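Local coordinates for protein probable ribosomal RNA small subunit methyltransferase (Thermus thermophilus, PDB 3DMH) that methylates the N2 atom of a guanosine in 16S ribosomal RNA, using S-adenosylmethionine as the methyl donor, at residues D36-T41 with V106-A111; R48-N53 with A126-M131; A191-A196 with L218-L223. One frame throughout, in Å; residues are numbered along the deposited sequence.

Contact 1. Residues D36-T41 with V106-A111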
ATOM      1  N   ASP A  36      -2.728 -18.767   2.154  1.00 22.72           N
ATOM      2  CA  ASP A  36      -2.959 -20.166   1.758  1.00 22.38           C
ATOM      3  C   ASP A  36      -3.389 -21.026   2.943  1.00 21.80           C
ATOM      4  O   ASP A  36      -4.260 -21.872   2.816  1.00 22.39           O
ATOM      5  CB  ASP A  36      -1.712 -20.791   1.108  1.00 22.11           C
ATOM      6  CG  ASP A  36      -1.494 -20.313  -0.315  1.00 24.85           C
ATOM      7  OD1 ASP A  36      -2.407 -19.653  -0.857  1.00 25.09           O
ATOM      8  OD2 ASP A  36      -0.411 -20.576  -0.879  1.00 26.21           O
ATOM      9  N   LEU A  37      -2.783 -20.781   4.094  1.00 21.91           N
ATOM     10  CA  LEU A  37      -3.123 -21.573   5.278  1.00 21.87           C
ATOM     11  C   LEU A  37      -4.530 -21.200   5.749  1.00 22.27           C
ATOM     12  O   LEU A  37      -5.304 -22.072   6.151  1.00 22.72           O
ATOM     13  CB  LEU A  37      -2.094 -21.392   6.384  1.00 21.43           C
ATOM     14  CG  LEU A  37      -2.104 -22.468   7.484  1.00 20.85           C
ATOM     15  CD1 LEU A  37      -1.796 -23.848   6.899  1.00 21.85           C
ATOM     16  CD2 LEU A  37      -1.089 -22.093   8.533  1.00 21.70           C
ATOM     17  N   LEU A  38      -4.870 -19.911   5.691  1.00 21.97           N
ATOM     18  CA  LEU A  38      -6.260 -19.518   5.956  1.00 22.12           C
ATOM     19  C   LEU A  38      -7.267 -20.237   5.069  1.00 22.06           C
ATOM     20  O   LEU A  38      -8.297 -20.717   5.549  1.00 21.81           O
ATOM     21  CB  LEU A  38      -6.445 -18.015   5.740  1.00 22.35           C
ATOM     22  CG  LEU A  38      -6.184 -17.084   6.900  1.00 22.91           C
ATOM     23  CD1 LEU A  38      -6.319 -15.664   6.378  1.00 23.01           C
ATOM     24  CD2 LEU A  38      -7.180 -17.341   8.064  1.00 21.10           C
ATOM     25  N   GLN A  39      -7.001 -20.277   3.763  1.00 22.37           N
ATOM     26  CA  GLN A  39      -7.966 -20.837   2.828  1.00 23.46           C
ATOM     27  C   GLN A  39      -8.213 -22.321   3.144  1.00 23.83           C
ATOM     28  O   GLN A  39      -9.324 -22.824   2.966  1.00 24.12           O
ATOM     29  CB  GLN A  39      -7.505 -20.631   1.374  1.00 23.36           C
ATOM     30  CG  GLN A  39      -8.518 -21.065   0.308  1.00 25.32           C
ATOM     31  CD  GLN A  39      -8.504 -22.574  -0.002  1.00 28.16           C
ATOM     32  OE1 GLN A  39      -9.488 -23.117  -0.509  1.00 30.50           O
ATOM     33  NE2 GLN A  39      -7.400 -23.248   0.311  1.00 26.25           N
ATOM     34  N   LYS A  40      -7.174 -23.009   3.620  1.00 24.21           N
ATOM     35  CA  LYS A  40      -7.306 -24.414   4.039  1.00 24.24           C
ATOM     36  C   LYS A  40      -8.030 -24.615   5.364  1.00 24.37           C
ATOM     37  O   LYS A  40      -8.380 -25.746   5.700  1.00 24.37           O
ATOM     38  CB  LYS A  40      -5.930 -25.090   4.118  1.00 24.63           C
ATOM     39  CG  LYS A  40      -5.268 -25.229   2.781  1.00 26.75           C
ATOM     40  CD  LYS A  40      -3.889 -25.804   2.926  1.00 29.60           C
ATOM     41  CE  LYS A  40      -3.297 -26.102   1.562  1.00 31.66           C
ATOM     42  NZ  LYS A  40      -2.148 -27.046   1.695  1.00 35.96           N
ATOM     43  N   THR A  41      -8.260 -23.528   6.102  1.00 23.29           N
ATOM     44  CA  THR A  41      -8.688 -23.605   7.511  1.00 22.92           C
ATOM     45  C   THR A  41     -10.077 -23.023   7.771  1.00 22.71           C
ATOM     46  O   THR A  41     -10.859 -23.589   8.557  1.00 23.00           O
ATOM     47  CB  THR A  41      -7.653 -22.926   8.444  1.00 23.21           C
ATOM     48  OG1 THR A  41      -6.355 -23.486   8.208  1.00 22.96           O
ATOM     49  CG2 THR A  41      -8.006 -23.114   9.925  1.00 22.69           C
ATOM     50  N   VAL A 106     -12.067 -12.492   9.546  1.00 17.66           N
ATOM     51  CA  VAL A 106     -10.859 -13.130   9.039  1.00 18.58           C
ATOM     52  C   VAL A 106      -9.765 -12.071   8.941  1.00 18.88           C
ATOM     53  O   VAL A 106      -9.970 -11.017   8.336  1.00 18.70           O
ATOM     54  CB  VAL A 106     -11.107 -13.785   7.666  1.00 18.90           C
ATOM     55  CG1 VAL A 106      -9.797 -14.360   7.122  1.00 19.41           C
ATOM     56  CG2 VAL A 106     -12.166 -14.919   7.813  1.00 18.40           C
ATOM     57  N   LEU A 107      -8.612 -12.329   9.562  1.00 18.27           N
ATOM     58  CA  LEU A 107      -7.505 -11.366   9.507  1.00 18.36           C
ATOM     59  C   LEU A 107      -6.178 -12.087   9.313  1.00 18.56           C
ATOM     60  O   LEU A 107      -5.642 -12.724  10.247  1.00 19.51           O
ATOM     61  CB  LEU A 107      -7.467 -10.491  10.773  1.00 18.74           C
ATOM     62  CG  LEU A 107      -6.285  -9.537  10.940  1.00 18.81           C
ATOM     63  CD1 LEU A 107      -6.294  -8.493   9.821  1.00 18.60           C
ATOM     64  CD2 LEU A 107      -6.392  -8.861  12.271  1.00 20.47           C
ATOM     65  N   ALA A 108      -5.680 -12.042   8.074  1.00 18.38           N
ATOM     66  CA  ALA A 108      -4.272 -12.318   7.820  1.00 18.65           C
ATOM     67  C   ALA A 108      -3.491 -11.121   8.382  1.00 18.88           C
ATOM     68  O   ALA A 108      -3.710  -9.978   7.968  1.00 20.15           O
ATOM     69  CB  ALA A 108      -4.022 -12.479   6.312  1.00 20.11           C
ATOM     70  N   LEU A 109      -2.623 -11.373   9.351  1.00 19.17           N
ATOM     71  CA  LEU A 109      -1.881 -10.289   9.996  1.00 19.01           C
ATOM     72  C   LEU A 109      -1.070  -9.471   9.001  1.00 19.46           C
ATOM     73  O   LEU A 109      -0.216 -10.023   8.300  1.00 19.28           O
ATOM     74  CB  LEU A 109      -0.937 -10.857  11.044  1.00 19.45           C
ATOM     75  CG  LEU A 109      -1.697 -11.298  12.288  1.00 18.87           C
ATOM     76  CD1 LEU A 109      -0.874 -12.341  13.077  1.00 20.25           C
ATOM     77  CD2 LEU A 109      -2.009 -10.102  13.144  1.00 20.64           C
ATOM     78  N   PRO A 110      -1.349  -8.153   8.929  1.00 19.27           N
ATOM     79  CA  PRO A 110      -0.604  -7.276   8.016  1.00 19.45           C
ATOM     80  C   PRO A 110       0.743  -6.870   8.630  1.00 19.94           C
ATOM     81  O   PRO A 110       1.017  -5.677   8.814  1.00 19.94           O
ATOM     82  CB  PRO A 110      -1.546  -6.072   7.853  1.00 19.45           C
ATOM     83  CG  PRO A 110      -2.268  -5.988   9.180  1.00 19.12           C
ATOM     84  CD  PRO A 110      -2.415  -7.425   9.660  1.00 20.35           C
ATOM     85  N   ALA A 111       1.573  -7.867   8.933  1.00 20.36           N
ATOM     86  CA  ALA A 111       2.784  -7.649   9.736  1.00 20.48           C
ATOM     87  C   ALA A 111       3.760  -6.691   9.062  1.00 20.78           C
ATOM     88  O   ALA A 111       4.488  -5.952   9.743  1.00 21.76           O
ATOM     89  CB  ALA A 111       3.458  -8.980  10.030  1.00 21.43           C
TER

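Contact 2. Residues R48-N53 with A126-M131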
ATOM      1  N   ARG A  48     -22.780 -13.515   9.063  1.00 21.69           N
ATOM      2  CA  ARG A  48     -22.074 -12.336   8.530  1.00 20.94           C
ATOM      3  C   ARG A  48     -20.575 -12.372   8.845  1.00 19.92           C
ATOM      4  O   ARG A  48     -20.176 -12.404  10.009  1.00 19.91           O
ATOM      5  CB  ARG A  48     -22.666 -11.057   9.115  1.00 22.33           C
ATOM      6  CG  ARG A  48     -24.163 -10.895   8.898  1.00 24.96           C
ATOM      7  CD  ARG A  48     -24.768 -10.031  10.010  1.00 29.43           C
ATOM      8  NE  ARG A  48     -24.549 -10.622  11.342  1.00 31.65           N
ATOM      9  CZ  ARG A  48     -24.760 -10.009  12.504  1.00 34.02           C
ATOM     10  NH1 ARG A  48     -25.233  -8.763  12.552  1.00 34.91           N
ATOM     11  NH2 ARG A  48     -24.505 -10.656  13.631  1.00 34.72           N
ATOM     12  N   ALA A  49     -19.750 -12.346   7.800  1.00 19.13           N
ATOM     13  CA  ALA A  49     -18.296 -12.356   7.967  1.00 18.60           C
ATOM     14  C   ALA A  49     -17.661 -11.076   7.445  1.00 18.27           C
ATOM     15  O   ALA A  49     -18.181 -10.457   6.506  1.00 19.44           O
ATOM     16  CB  ALA A  49     -17.665 -13.555   7.241  1.00 19.22           C
ATOM     17  N   LEU A  50     -16.520 -10.723   8.026  1.00 17.84           N
ATOM     18  CA  LEU A  50     -15.743  -9.569   7.574  1.00 17.60           C
ATOM     19  C   LEU A  50     -14.286  -9.995   7.387  1.00 18.10           C
ATOM     20  O   LEU A  50     -13.676 -10.524   8.310  1.00 17.86           O
ATOM     21  CB  LEU A  50     -15.831  -8.449   8.622  1.00 18.26           C
ATOM     22  CG  LEU A  50     -15.120  -7.121   8.310  1.00 17.42           C
ATOM     23  CD1 LEU A  50     -15.745  -6.426   7.130  1.00 21.12           C
ATOM     24  CD2 LEU A  50     -15.126  -6.205   9.566  1.00 18.93           C
ATOM     25  N   ASP A  51     -13.717  -9.744   6.204  1.00 17.66           N
ATOM     26  CA  ASP A  51     -12.278  -9.959   5.974  1.00 17.99           C
ATOM     27  C   ASP A  51     -11.575  -8.606   6.024  1.00 18.50           C
ATOM     28  O   ASP A  51     -11.883  -7.728   5.220  1.00 17.95           O
ATOM     29  CB  ASP A  51     -12.068 -10.605   4.597  1.00 18.01           C
ATOM     30  CG  ASP A  51     -10.648 -11.050   4.360  1.00 19.41           C
ATOM     31  OD1 ASP A  51      -9.695 -10.499   4.946  1.00 18.46           O
ATOM     32  OD2 ASP A  51     -10.486 -11.947   3.496  1.00 20.23           O
ATOM     33  N   LEU A  52     -10.656  -8.439   6.978  1.00 18.49           N
ATOM     34  CA  LEU A  52      -9.992  -7.143   7.204  1.00 19.66           C
ATOM     35  C   LEU A  52      -8.692  -6.947   6.431  1.00 20.87           C
ATOM     36  O   LEU A  52      -8.072  -5.886   6.530  1.00 22.04           O
ATOM     37  CB  LEU A  52      -9.732  -6.928   8.711  1.00 19.76           C
ATOM     38  CG  LEU A  52     -10.988  -6.674   9.526  1.00 20.83           C
ATOM     39  CD1 LEU A  52     -10.599  -6.582  11.010  1.00 22.53           C
ATOM     40  CD2 LEU A  52     -11.682  -5.396   9.079  1.00 23.57           C
ATOM     41  N   ASN A  53      -8.250  -7.966   5.690  1.00 20.05           N
ATOM     42  CA  ASN A  53      -7.003  -7.849   4.918  1.00 19.44           C
ATOM     43  C   ASN A  53      -7.053  -8.846   3.778  1.00 19.18           C
ATOM     44  O   ASN A  53      -6.276  -9.807   3.758  1.00 19.18           O
ATOM     45  CB  ASN A  53      -5.772  -8.085   5.808  1.00 20.18           C
ATOM     46  CG  ASN A  53      -4.451  -7.926   5.047  1.00 19.45           C
ATOM     47  OD1 ASN A  53      -4.380  -7.224   4.023  1.00 20.02           O
ATOM     48  ND2 ASN A  53      -3.408  -8.588   5.525  1.00 20.51           N
ATOM     49  N   ALA A 126     -11.907  -6.919  16.940  1.00 18.71           N
ATOM     50  CA  ALA A 126     -12.618  -7.078  18.217  1.00 18.65           C
ATOM     51  C   ALA A 126     -13.913  -6.250  18.252  1.00 19.95           C
ATOM     52  O   ALA A 126     -14.959  -6.734  18.700  1.00 19.61           O
ATOM     53  CB  ALA A 126     -11.699  -6.736  19.385  1.00 19.58           C
ATOM     54  N   ARG A 127     -13.841  -5.019  17.749  1.00 19.34           N
ATOM     55  CA  ARG A 127     -15.001  -4.130  17.685  1.00 20.82           C
ATOM     56  C   ARG A 127     -16.066  -4.597  16.687  1.00 20.09           C
ATOM     57  O   ARG A 127     -17.267  -4.461  16.952  1.00 20.85           O
ATOM     58  CB  ARG A 127     -14.552  -2.699  17.366  1.00 20.39           C
ATOM     59  CG  ARG A 127     -13.619  -2.116  18.430  1.00 22.26           C
ATOM     60  CD  ARG A 127     -13.306  -0.630  18.214  1.00 23.10           C
ATOM     61  NE  ARG A 127     -14.512   0.193  18.154  1.00 26.51           N
ATOM     62  CZ  ARG A 127     -15.140   0.680  19.223  1.00 27.88           C
ATOM     63  NH1 ARG A 127     -14.676   0.432  20.443  1.00 27.62           N
ATOM     64  NH2 ARG A 127     -16.236   1.414  19.068  1.00 29.80           N
ATOM     65  N   ALA A 128     -15.629  -5.148  15.549  1.00 19.39           N
ATOM     66  CA  ALA A 128     -16.545  -5.589  14.503  1.00 19.31           C
ATOM     67  C   ALA A 128     -17.434  -6.745  14.928  1.00 19.15           C
ATOM     68  O   ALA A 128     -18.557  -6.879  14.437  1.00 19.88           O
ATOM     69  CB  ALA A 128     -15.748  -5.975  13.252  1.00 19.55           C
ATOM     70  N   LEU A 129     -16.902  -7.598  15.793  1.00 18.39           N
ATOM     71  CA  LEU A 129     -17.591  -8.800  16.235  1.00 18.97           C
ATOM     72  C   LEU A 129     -18.711  -8.494  17.224  1.00 18.85           C
ATOM     73  O   LEU A 129     -18.549  -7.668  18.121  1.00 19.63           O
ATOM     74  CB  LEU A 129     -16.593  -9.780  16.882  1.00 18.83           C
ATOM     75  CG  LEU A 129     -15.646 -10.528  15.918  1.00 19.28           C
ATOM     76  CD1 LEU A 129     -14.604 -11.315  16.715  1.00 19.78           C
ATOM     77  CD2 LEU A 129     -16.414 -11.446  14.976  1.00 18.65           C
ATOM     78  N   ARG A 130     -19.837  -9.184  17.069  1.00 19.28           N
ATOM     79  CA  ARG A 130     -20.833  -9.273  18.137  1.00 19.71           C
ATOM     80  C   ARG A 130     -20.232 -10.052  19.295  1.00 19.65           C
ATOM     81  O   ARG A 130     -19.256 -10.775  19.131  1.00 20.10           O
ATOM     82  CB  ARG A 130     -22.091  -9.999  17.645  1.00 19.92           C
ATOM     83  CG  ARG A 130     -21.869 -11.485  17.346  1.00 22.15           C
ATOM     84  CD  ARG A 130     -23.162 -12.249  17.210  1.00 24.60           C
ATOM     85  NE  ARG A 130     -22.968 -13.626  16.737  1.00 25.77           N
ATOM     86  CZ  ARG A 130     -22.672 -14.670  17.516  1.00 26.80           C
ATOM     87  NH1 ARG A 130     -22.505 -14.516  18.827  1.00 26.74           N
ATOM     88  NH2 ARG A 130     -22.549 -15.880  16.980  1.00 27.50           N
ATOM     89  N   MET A 131     -20.829  -9.945  20.475  1.00 19.48           N
ATOM     90  CA  MET A 131     -20.410 -10.807  21.564  1.00 19.83           C
ATOM     91  C   MET A 131     -20.602 -12.265  21.157  1.00 19.40           C
ATOM     92  O   MET A 131     -21.650 -12.623  20.613  1.00 19.37           O
ATOM     93  CB  MET A 131     -21.238 -10.500  22.811  1.00 19.72           C
ATOM     94  CG  MET A 131     -20.699 -11.111  24.114  1.00 22.29           C
ATOM     95  SD  MET A 131     -19.005 -10.628  24.530  1.00 23.03           S
ATOM     96  CE  MET A 131     -19.098  -8.847  24.564  1.00 24.29           C
TER

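Contact 3. Residues A191-A196 with L218-L223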
ATOM      1  N   ALA A 191       9.457  18.656   9.439  1.00 21.18           N
ATOM      2  CA  ALA A 191      10.743  18.529   8.770  1.00 22.01           C
ATOM      3  C   ALA A 191      11.032  19.790   7.960  1.00 22.26           C
ATOM      4  O   ALA A 191      10.110  20.423   7.434  1.00 23.04           O
ATOM      5  CB  ALA A 191      10.762  17.310   7.864  1.00 22.46           C
ATOM      6  N   ARG A 192      12.306  20.147   7.852  1.00 22.21           N
ATOM      7  CA  ARG A 192      12.697  21.250   6.998  1.00 22.72           C
ATOM      8  C   ARG A 192      13.275  20.680   5.716  1.00 23.73           C
ATOM      9  O   ARG A 192      14.207  19.876   5.751  1.00 24.82           O
ATOM     10  CB  ARG A 192      13.706  22.162   7.705  1.00 21.74           C
ATOM     11  CG  ARG A 192      13.955  23.470   6.979  1.00 22.84           C
ATOM     12  CD  ARG A 192      14.899  24.345   7.802  1.00 22.68           C
ATOM     13  NE  ARG A 192      15.199  25.634   7.171  1.00 24.63           N
ATOM     14  CZ  ARG A 192      14.408  26.702   7.225  1.00 25.46           C
ATOM     15  NH1 ARG A 192      13.248  26.645   7.871  1.00 27.65           N
ATOM     16  NH2 ARG A 192      14.774  27.829   6.621  1.00 27.06           N
ATOM     17  N   ILE A 193      12.668  21.053   4.592  1.00 23.89           N
ATOM     18  CA  ILE A 193      13.069  20.547   3.291  1.00 23.75           C
ATOM     19  C   ILE A 193      13.344  21.708   2.347  1.00 23.55           C
ATOM     20  O   ILE A 193      12.477  22.557   2.119  1.00 23.05           O
ATOM     21  CB  ILE A 193      11.990  19.585   2.689  1.00 23.62           C
ATOM     22  CG1 ILE A 193      11.780  18.358   3.596  1.00 23.24           C
ATOM     23  CG2 ILE A 193      12.381  19.158   1.281  1.00 25.33           C
ATOM     24  CD1 ILE A 193      10.515  17.548   3.294  1.00 23.70           C
ATOM     25  N   LEU A 194      14.565  21.743   1.816  1.00 24.58           N
ATOM     26  CA  LEU A 194      15.001  22.786   0.883  1.00 25.28           C
ATOM     27  C   LEU A 194      14.634  24.196   1.363  1.00 24.96           C
ATOM     28  O   LEU A 194      14.115  25.011   0.597  1.00 25.09           O
ATOM     29  CB  LEU A 194      14.442  22.523  -0.531  1.00 25.81           C
ATOM     30  CG  LEU A 194      14.704  21.188  -1.237  1.00 27.29           C
ATOM     31  CD1 LEU A 194      13.842  21.069  -2.492  1.00 27.88           C
ATOM     32  CD2 LEU A 194      16.173  21.017  -1.576  1.00 29.84           C
ATOM     33  N   GLY A 195      14.893  24.468   2.642  1.00 25.20           N
ATOM     34  CA  GLY A 195      14.690  25.802   3.220  1.00 24.90           C
ATOM     35  C   GLY A 195      13.267  26.164   3.628  1.00 24.85           C
ATOM     36  O   GLY A 195      12.980  27.340   3.881  1.00 25.67           O
ATOM     37  N   ALA A 196      12.380  25.164   3.686  1.00 24.48           N
ATOM     38  CA  ALA A 196      10.979  25.393   4.052  1.00 24.09           C
ATOM     39  C   ALA A 196      10.480  24.344   5.040  1.00 23.74           C
ATOM     40  O   ALA A 196      10.909  23.194   4.997  1.00 23.88           O
ATOM     41  CB  ALA A 196      10.097  25.420   2.808  1.00 24.29           C
ATOM     42  N   LEU A 218      17.239  13.291  -0.948  1.00 20.58           N
ATOM     43  CA  LEU A 218      18.278  13.273  -1.988  1.00 20.90           C
ATOM     44  C   LEU A 218      17.722  13.537  -3.390  1.00 20.42           C
ATOM     45  O   LEU A 218      18.332  14.264  -4.184  1.00 20.07           O
ATOM     46  CB  LEU A 218      19.017  11.939  -1.971  1.00 21.29           C
ATOM     47  CG  LEU A 218      20.346  11.908  -2.728  1.00 21.12           C
ATOM     48  CD1 LEU A 218      21.398  12.829  -2.062  1.00 20.15           C
ATOM     49  CD2 LEU A 218      20.853  10.469  -2.850  1.00 21.55           C
ATOM     50  N   LEU A 219      16.561  12.951  -3.689  1.00 19.93           N
ATOM     51  CA  LEU A 219      15.902  13.191  -4.968  1.00 19.41           C
ATOM     52  C   LEU A 219      15.569  14.674  -5.106  1.00 19.71           C
ATOM     53  O   LEU A 219      15.853  15.269  -6.137  1.00 19.87           O
ATOM     54  CB  LEU A 219      14.618  12.349  -5.095  1.00 18.87           C
ATOM     55  CG  LEU A 219      13.949  12.433  -6.470  1.00 19.60           C
ATOM     56  CD1 LEU A 219      13.247  11.101  -6.775  1.00 18.22           C
ATOM     57  CD2 LEU A 219      12.971  13.613  -6.609  1.00 19.95           C
ATOM     58  N   LEU A 220      14.998  15.266  -4.057  1.00 20.10           N
ATOM     59  CA  LEU A 220      14.600  16.685  -4.088  1.00 20.12           C
ATOM     60  C   LEU A 220      15.801  17.610  -4.233  1.00 20.93           C
ATOM     61  O   LEU A 220      15.741  18.590  -4.977  1.00 19.83           O
ATOM     62  CB  LEU A 220      13.755  17.055  -2.864  1.00 20.75           C
ATOM     63  CG  LEU A 220      12.344  16.448  -2.793  1.00 20.42           C
ATOM     64  CD1 LEU A 220      11.688  16.796  -1.454  1.00 22.60           C
ATOM     65  CD2 LEU A 220      11.491  16.942  -3.956  1.00 23.76           C
ATOM     66  N   GLU A 221      16.894  17.284  -3.545  1.00 20.59           N
ATOM     67  CA  GLU A 221      18.143  18.038  -3.688  1.00 21.72           C
ATOM     68  C   GLU A 221      18.661  17.970  -5.122  1.00 21.21           C
ATOM     69  O   GLU A 221      19.018  19.001  -5.699  1.00 21.70           O
ATOM     70  CB  GLU A 221      19.182  17.547  -2.684  1.00 21.74           C
ATOM     71  CG  GLU A 221      18.785  17.848  -1.248  1.00 26.65           C
ATOM     72  CD  GLU A 221      19.615  17.098  -0.217  1.00 31.37           C
ATOM     73  OE1 GLU A 221      20.240  16.070  -0.565  1.00 32.90           O
ATOM     74  OE2 GLU A 221      19.622  17.533   0.952  1.00 33.61           O
ATOM     75  N   ALA A 222      18.667  16.771  -5.703  1.00 20.95           N
ATOM     76  CA  ALA A 222      19.130  16.576  -7.077  1.00 20.85           C
ATOM     77  C   ALA A 222      18.234  17.340  -8.052  1.00 21.15           C
ATOM     78  O   ALA A 222      18.720  17.966  -8.997  1.00 20.59           O
ATOM     79  CB  ALA A 222      19.153  15.098  -7.435  1.00 20.50           C
ATOM     80  N   LEU A 223      16.928  17.279  -7.794  1.00 20.91           N
ATOM     81  CA  LEU A 223      15.931  17.957  -8.613  1.00 21.23           C
ATOM     82  C   LEU A 223      16.129  19.461  -8.591  1.00 21.56           C
ATOM     83  O   LEU A 223      16.212  20.089  -9.649  1.00 21.76           O
ATOM     84  CB  LEU A 223      14.507  17.587  -8.152  1.00 21.01           C
ATOM     85  CG  LEU A 223      13.326  18.117  -8.976  1.00 22.35           C
ATOM     86  CD1 LEU A 223      12.182  17.119  -8.935  1.00 22.33           C
ATOM     87  CD2 LEU A 223      12.859  19.490  -8.488  1.00 23.01           C
TER

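Contact 1. Residues D36-T41 with V106-A111
Leu38, in helix 33-41, faces Ala108 at the end of strand 102-108, and their CA atoms, 7.7 Å apart, mark the closest approach of the two backbones. Of residues 36-41, Leu38 alone touches 106-111. Its CD1 methyl sits between two residues of the strand, 3.8 Å from Val106 CG1 and 3.9 Å from Ala108 CB, while the CD2 methyl lies 4.1 Å from Val106 CG1. Val106 CG1 stands anti to the backbone N (chi1 176°), which places this branch against both leucine methyls; the two side chains run past one another in opposing senses. All three residues are buried and meet through methyl groups alone. Leu38 also reaches Tyr136 and Ala138 on the neighbouring strand 133-140, so it covers two adjacent strands. Within the helix, Thr41 OG1 donates to Leu37 O at 2.7 Å, tying the threonine hydroxyl back to the preceding turn. Leu107, whose side chain starts away from helix 33-41, packs on Leu122 of helix 115-128. A helix thus covers each face of this mainly parallel sheet, the layered alpha-beta-alpha build of a Rossmann-like methyltransferase fold, whose 3-2-1-4-5-7-6 strand order the sheet also has.

Contact 2. Residues R48-N53 with A126-M131
Leu50 meets Ala128, and Arg48 meets Arg130, where strand 48-51 lies against the end of helix 115-128 and the short strand 129-130 that follows it. Leu50 has CG anti to its backbone N (chi1 -178°), an orientation that carries the CD2 methyl to 3.7 Å from Ala128 CB in a buried apolar contact. The arginines are built differently. Arg48 bends at chi3 (-59°), whereas Arg130 leaves its backbone with CG wedged between N and the carbonyl carbon and then runs extended from CG to NE. The two chains cross at about a right angle, and Arg130 CD comes to the edge of the Arg48 guanidinium, near its plane, 4.1 Å from NH2. The guanidinium planes are nearly coplanar, 13° apart, with Arg48 NH2 4.6 Å from Arg130 NE. Both groups converge on one carboxylate: Arg48 NH2 and Arg130 NE each form a salt bridge with Asp103 OD1. Arg130 NH1 also donates to Met131 O at 2.7 Å, a bent bond that, with the NE salt bridge, restrains the rotation of its guanidinium. A leucine in place of Arg130 would probably cost Asp103 one of its arginine partners and leave Met131 O without this donor. The chemistry is therefore split: a methyl contact inside, and beside it, where the arginines are partly exposed, a carboxylate whose negative charge is likely to offset the closeness of two positive groups.

Contact 3. Residues A191-A196 with L218-L223
Leu194, in the turn of a beta hairpin, comes nearest to Glu221 of helix 214-227, with 7.3 Å between their CA atoms. The turn is type I', running from Ile193 to Ala196 and joining strands 187-193 and 196-202. It is closed by a pair of backbone hydrogen bonds, Ile193 N to Ala196 O at 2.8 Å and Ala196 N to Ile193 O at 3.0 Å. Leu194 and Gly195 both have positive phi, as the two central positions of this turn require.

Leu194 points at the helix and divides its two methyls between neighbouring residues: CD1 lies 4.0 Å from Leu220 CB and equally near the Leu220 carbonyl oxygen, while CD2 lies 4.1 Å from Glu221 CG. Glu221 contributes the aliphatic part of its chain, which is extended beyond CG. Deeper in, Ile193 CG2 touches Leu220 CD1 at 3.7 Å. That branch of Ile193 is anti to its backbone N, and Leu220 turns CG anti to its own carbonyl carbon (chi1 -69°), bringing CD1 out to meet it. The side chains cross obliquely. Pro250 of helix 248-253 packs on both Ile193 and Leu220, closing a three-way apolar cluster. Within the hairpin, Arg192 NH1 forms a salt bridge with Glu197.

The Leu220 side chain is about 8 Å from the bound S-adenosylmethionine and about 6 Å from the side chain of Ser216, a cofactor-binding residue on the same helix. Held by van der Waals contacts of Ile193 and Leu194 alone, this end of the hairpin rests on residues 218-223 of the helix through apolar burial, with neither a charged nor a hydrogen-bonded link between the two segments.

How the contacts relate
Contacts 1 and 2 belong to one sheet, in which strands 102-108 and 48-51 are neighbours; their segments alternate along the chain, and they touch through probable hydrogen bonds from Val106 N to Leu50 O and from Asn53 ND2 to Ala108 O. Contact 1 is wholly buried and apolar, whereas contact 2 passes from a buried methyl pair to partly exposed arginines. Contact 3, across the chain's centre, has its centre about 41 and 43 Å from those of contacts 1 and 2; partly buried and apolar, it seats a hairpin on a helix of the second sheet's domain. That sheet repeats the first's strand order. Contact 3 lies near the bound cofactor without touching it; the others are away from the known sites.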